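Local coordinates for protein beta-fructofuranosidase (Bifidobacterium adolescentis, PDB 6NOB) that probably hydrolyses terminal, non-reducing beta-fructofuranoside residues of sugars such as sucrose, as a family 32 glycoside hydrolase, at residues A[230-238]-A[264-272]. Sequence-based numbering, arbitrary orientation.
With EDO (1,2-ethanediol), chain C.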
loop_
_atom_site.group_PDB
_atom_site.type_symbol
_atom_site.label_atom_id
_atom_site.label_comp_id
_atom_site.label_asym_id
_atom_site.label_seq_id
_atom_site.Cartn_x
_atom_site.Cartn_y
_atom_site.Cartn_z
ATOM N N ASP A 230 7.436 7.133 24.165
ATOM C CA ASP A 230 6.993 6.141 25.145
ATOM C C ASP A 230 6.212 5.048 24.419
ATOM O O ASP A 230 5.011 5.192 24.170
ATOM C CB ASP A 230 6.158 6.794 26.244
ATOM C CG ASP A 230 5.743 5.815 27.326
ATOM O OD1 ASP A 230 6.218 4.659 27.309
ATOM O OD2 ASP A 230 4.939 6.203 28.198
ATOM N N GLU A 231 6.909 3.957 24.085
ATOM C CA GLU A 231 6.274 2.800 23.460
ATOM C C GLU A 231 5.094 2.293 24.278
ATOM O O GLU A 231 4.066 1.892 23.723
ATOM C CB GLU A 231 7.300 1.680 23.291
ATOM C CG GLU A 231 7.714 1.393 21.868
ATOM C CD GLU A 231 8.641 0.195 21.776
ATOM O OE1 GLU A 231 9.243 -0.179 22.808
ATOM O OE2 GLU A 231 8.766 -0.373 20.672
ATOM N N SER A 232 5.231 2.291 25.605
ATOM C CA SER A 232 4.212 1.740 26.488
ATOM C C SER A 232 2.946 2.580 26.531
ATOM O O SER A 232 1.986 2.180 27.198
ATOM C CB SER A 232 4.781 1.579 27.899
ATOM O OG SER A 232 4.743 2.806 28.607
ATOM N N SER A 233 2.923 3.722 25.851
ATOM C CA SER A 233 1.747 4.575 25.769
ATOM C C SER A 233 0.921 4.325 24.514
ATOM O O SER A 233 -0.116 4.974 24.337
ATOM C CB SER A 233 2.165 6.047 25.812
ATOM O OG SER A 233 2.681 6.456 24.556
ATOM N N VAL A 234 1.356 3.410 23.645
ATOM C CA VAL A 234 0.663 3.184 22.379
ATOM C C VAL A 234 -0.748 2.685 22.661
ATOM O O VAL A 234 -0.943 1.672 23.343
ATOM C CB VAL A 234 1.445 2.202 21.498
ATOM C CG1 VAL A 234 0.551 1.643 20.398
ATOM C CG2 VAL A 234 2.673 2.882 20.901
ATOM N N THR A 235 -1.737 3.401 22.136
ATOM C CA THR A 235 -3.150 3.094 22.336
ATOM C C THR A 235 -3.781 2.893 20.962
ATOM O O THR A 235 -4.070 3.867 20.259
ATOM C CB THR A 235 -3.840 4.217 23.110
ATOM O OG1 THR A 235 -3.107 4.491 24.310
ATOM C CG2 THR A 235 -5.267 3.834 23.470
ATOM N N GLU A 236 -3.996 1.638 20.576
ATOM C CA GLU A 236 -4.590 1.307 19.287
ATOM C C GLU A 236 -5.913 0.587 19.503
ATOM O O GLU A 236 -6.009 -0.307 20.350
ATOM C CB GLU A 236 -3.634 0.451 18.448
ATOM C CG GLU A 236 -2.475 1.256 17.873
ATOM C CD GLU A 236 -1.586 0.454 16.942
ATOM O OE1 GLU A 236 -1.576 -0.792 17.042
ATOM O OE2 GLU A 236 -0.893 1.076 16.108
ATOM N N TYR A 237 -6.926 0.984 18.735
ATOM C CA TYR A 237 -8.261 0.409 18.821
ATOM C C TYR A 237 -8.914 0.503 17.449
ATOM O O TYR A 237 -8.464 1.253 16.579
ATOM C CB TYR A 237 -9.108 1.115 19.889
ATOM C CG TYR A 237 -9.100 2.624 19.785
ATOM C CD1 TYR A 237 -8.076 3.376 20.356
ATOM C CD2 TYR A 237 -10.119 3.300 19.124
ATOM C CE1 TYR A 237 -8.067 4.754 20.263
ATOM C CE2 TYR A 237 -10.119 4.680 19.029
ATOM C CZ TYR A 237 -9.090 5.403 19.599
ATOM O OH TYR A 237 -9.080 6.778 19.508
ATOM N N GLN A 238 -9.981 -0.273 17.257
ATOM C CA GLN A 238 -10.643 -0.400 15.963
ATOM C C GLN A 238 -11.985 0.322 15.973
ATOM O O GLN A 238 -12.783 0.149 16.901
ATOM C CB GLN A 238 -10.846 -1.871 15.593
ATOM C CG GLN A 238 -9.750 -2.797 16.088
ATOM C CD GLN A 238 -8.371 -2.379 15.612
ATOM O OE1 GLN A 238 -8.220 -1.765 14.553
ATOM N NE2 GLN A 238 -7.355 -2.710 16.397
ATOM N N GLY A 264 -0.463 -7.355 22.765
ATOM C CA GLY A 264 0.502 -6.306 22.508
ATOM C C GLY A 264 -0.188 -4.971 22.308
ATOM O O GLY A 264 -1.316 -4.897 21.818
ATOM N N TYR A 265 0.493 -3.898 22.720
ATOM C CA TYR A 265 -0.036 -2.564 22.460
ATOM C C TYR A 265 -0.233 -2.329 20.968
ATOM O O TYR A 265 -1.169 -1.628 20.568
ATOM C CB TYR A 265 0.891 -1.506 23.057
ATOM C CG TYR A 265 0.875 -1.476 24.567
ATOM C CD1 TYR A 265 -0.326 -1.477 25.268
ATOM C CD2 TYR A 265 2.060 -1.452 25.293
ATOM C CE1 TYR A 265 -0.345 -1.453 26.654
ATOM C CE2 TYR A 265 2.052 -1.431 26.673
ATOM C CZ TYR A 265 0.848 -1.429 27.348
ATOM O OH TYR A 265 0.839 -1.403 28.723
ATOM N N ASP A 266 0.633 -2.907 20.136
ATOM C CA ASP A 266 0.401 -2.951 18.698
ATOM C C ASP A 266 -0.789 -3.863 18.413
ATOM O O ASP A 266 -0.725 -5.073 18.656
ATOM C CB ASP A 266 1.648 -3.456 17.976
ATOM C CG ASP A 266 2.872 -2.601 18.254
ATOM O OD1 ASP A 266 2.920 -1.460 17.749
ATOM O OD2 ASP A 266 3.782 -3.070 18.975
ATOM N N PHE A 267 -1.870 -3.283 17.896
ATOM C CA PHE A 267 -3.124 -4.002 17.712
ATOM C C PHE A 267 -3.927 -3.284 16.635
ATOM O O PHE A 267 -4.776 -2.444 16.951
ATOM C CB PHE A 267 -3.878 -4.070 19.047
ATOM C CG PHE A 267 -5.292 -4.580 18.943
ATOM C CD1 PHE A 267 -5.551 -5.881 18.546
ATOM C CD2 PHE A 267 -6.361 -3.764 19.288
ATOM C CE1 PHE A 267 -6.853 -6.353 18.467
ATOM C CE2 PHE A 267 -7.659 -4.230 19.216
ATOM C CZ PHE A 267 -7.905 -5.526 18.801
ATOM N N ARG A 268 -3.664 -3.584 15.362
ATOM C CA ARG A 268 -4.081 -2.679 14.301
ATOM C C ARG A 268 -4.374 -3.431 13.007
ATOM O O ARG A 268 -4.214 -4.652 12.908
ATOM C CB ARG A 268 -3.010 -1.613 14.066
ATOM C CG ARG A 268 -1.660 -2.164 13.645
ATOM C CD ARG A 268 -0.712 -1.020 13.301
ATOM N NE ARG A 268 0.685 -1.439 13.261
ATOM C CZ ARG A 268 1.474 -1.511 14.327
ATOM N NH1 ARG A 268 1.002 -1.196 15.526
ATOM N NH2 ARG A 268 2.736 -1.900 14.194
ATOM N N ASP A 269 -4.819 -2.662 12.008
ATOM C CA ASP A 269 -5.054 -3.073 10.628
ATOM C C ASP A 269 -6.161 -4.119 10.526
ATOM O O ASP A 269 -5.925 -5.222 10.014
ATOM C CB ASP A 269 -3.758 -3.605 10.011
ATOM C CG ASP A 269 -2.586 -2.653 10.192
ATOM O OD1 ASP A 269 -2.816 -1.436 10.368
ATOM O OD2 ASP A 269 -1.429 -3.124 10.160
ATOM N N PRO A 270 -7.383 -3.810 10.962
ATOM C CA PRO A 270 -8.452 -4.815 10.916
ATOM C C PRO A 270 -8.851 -5.134 9.486
ATOM O O PRO A 270 -8.988 -4.241 8.646
ATOM C CB PRO A 270 -9.602 -4.144 11.673
ATOM C CG PRO A 270 -9.376 -2.684 11.444
ATOM C CD PRO A 270 -7.880 -2.502 11.428
ATOM N N LYS A 271 -9.041 -6.423 9.217
ATOM C CA LYS A 271 -9.482 -6.903 7.911
ATOM C C LYS A 271 -10.703 -7.787 8.128
ATOM O O LYS A 271 -10.604 -8.842 8.760
ATOM C CB LYS A 271 -8.363 -7.663 7.197
ATOM C CG LYS A 271 -8.181 -7.275 5.738
ATOM C CD LYS A 271 -9.429 -7.588 4.934
ATOM C CE LYS A 271 -9.281 -7.161 3.488
ATOM N NZ LYS A 271 -10.521 -7.450 2.709
ATOM N N VAL A 272 -11.850 -7.353 7.614
ATOM C CA VAL A 272 -13.124 -8.027 7.840
ATOM C C VAL A 272 -13.485 -8.799 6.576
ATOM O O VAL A 272 -13.642 -8.210 5.500
ATOM C CB VAL A 272 -14.226 -7.025 8.225
ATOM C CG1 VAL A 272 -15.550 -7.738 8.468
ATOM C CG2 VAL A 272 -13.819 -6.240 9.463
HETATM C C1 EDO C . -6.985 0.070 24.392
HETATM O O1 EDO C . -5.966 -0.925 24.553
HETATM C C2 EDO C . -7.615 -0.013 23.005
HETATM O O2 EDO C . -7.577 -1.357 22.504
HETATM O O HOH W 1 -2.689 -0.236 22.354
#
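Glu236 sends its carboxylate across to Phe267 and Arg268. Glu236 OE1 accepts a nearly straight hydrogen bond from Phe267 N (2.6 Å, N-H...O 172°). On its syn side the same OE1 takes Arg268 NH1 at 3.0 Å; a weak bond joins this NH1 to Glu236 OE2. Glutamate suits this place because its chain, extended beyond CG (chi2 -175°), spans the gap between strands that share no backbone hydrogen bonds. Arg268 NH1 also meets Asp266 OD1 at 2.9 Å in the guanidinium plane; arginine fits because its flat group can serve several acids, with NH2 going to Glu375. Beside this network, Gln238 NE2 donates to Phe267 O (2.7 Å) from above the carbonyl plane and lies over one face of the Phe267 ring, while Gln238 OE1 rests on Pro270 CD at 3.2 Å. Nearer the turn, Ser232 O sits over the Tyr265 ring, and a water bridges Val234 O, Glu236 N and Tyr265 O.

Outward, strand 216-227 supplies His224 to Glu236 OE2 and Thr222 to Gln238 OE1, using the glutamine amide's acceptor as well as its donor; Arg372 pairs with Asp266 OD2. With an alanine here instead of Arg268, Glu236 and Asp266 would probably keep these other partners but lose their shared cation, and Glu375 its mate.

The contact joins adjacent blades of the five-bladed propeller expected for family 32. Arg268-Asp269-Pro270 matches the family's Arg-Asp-Pro motif, Glu375-Cys376 its Glu-Cys motif. Glu236 and Gln238 thus hold the Phe267 backbone leading into the motif, while a buried glutamate and partly exposed aspartate probably orient the guanidinium beside the inferred active site.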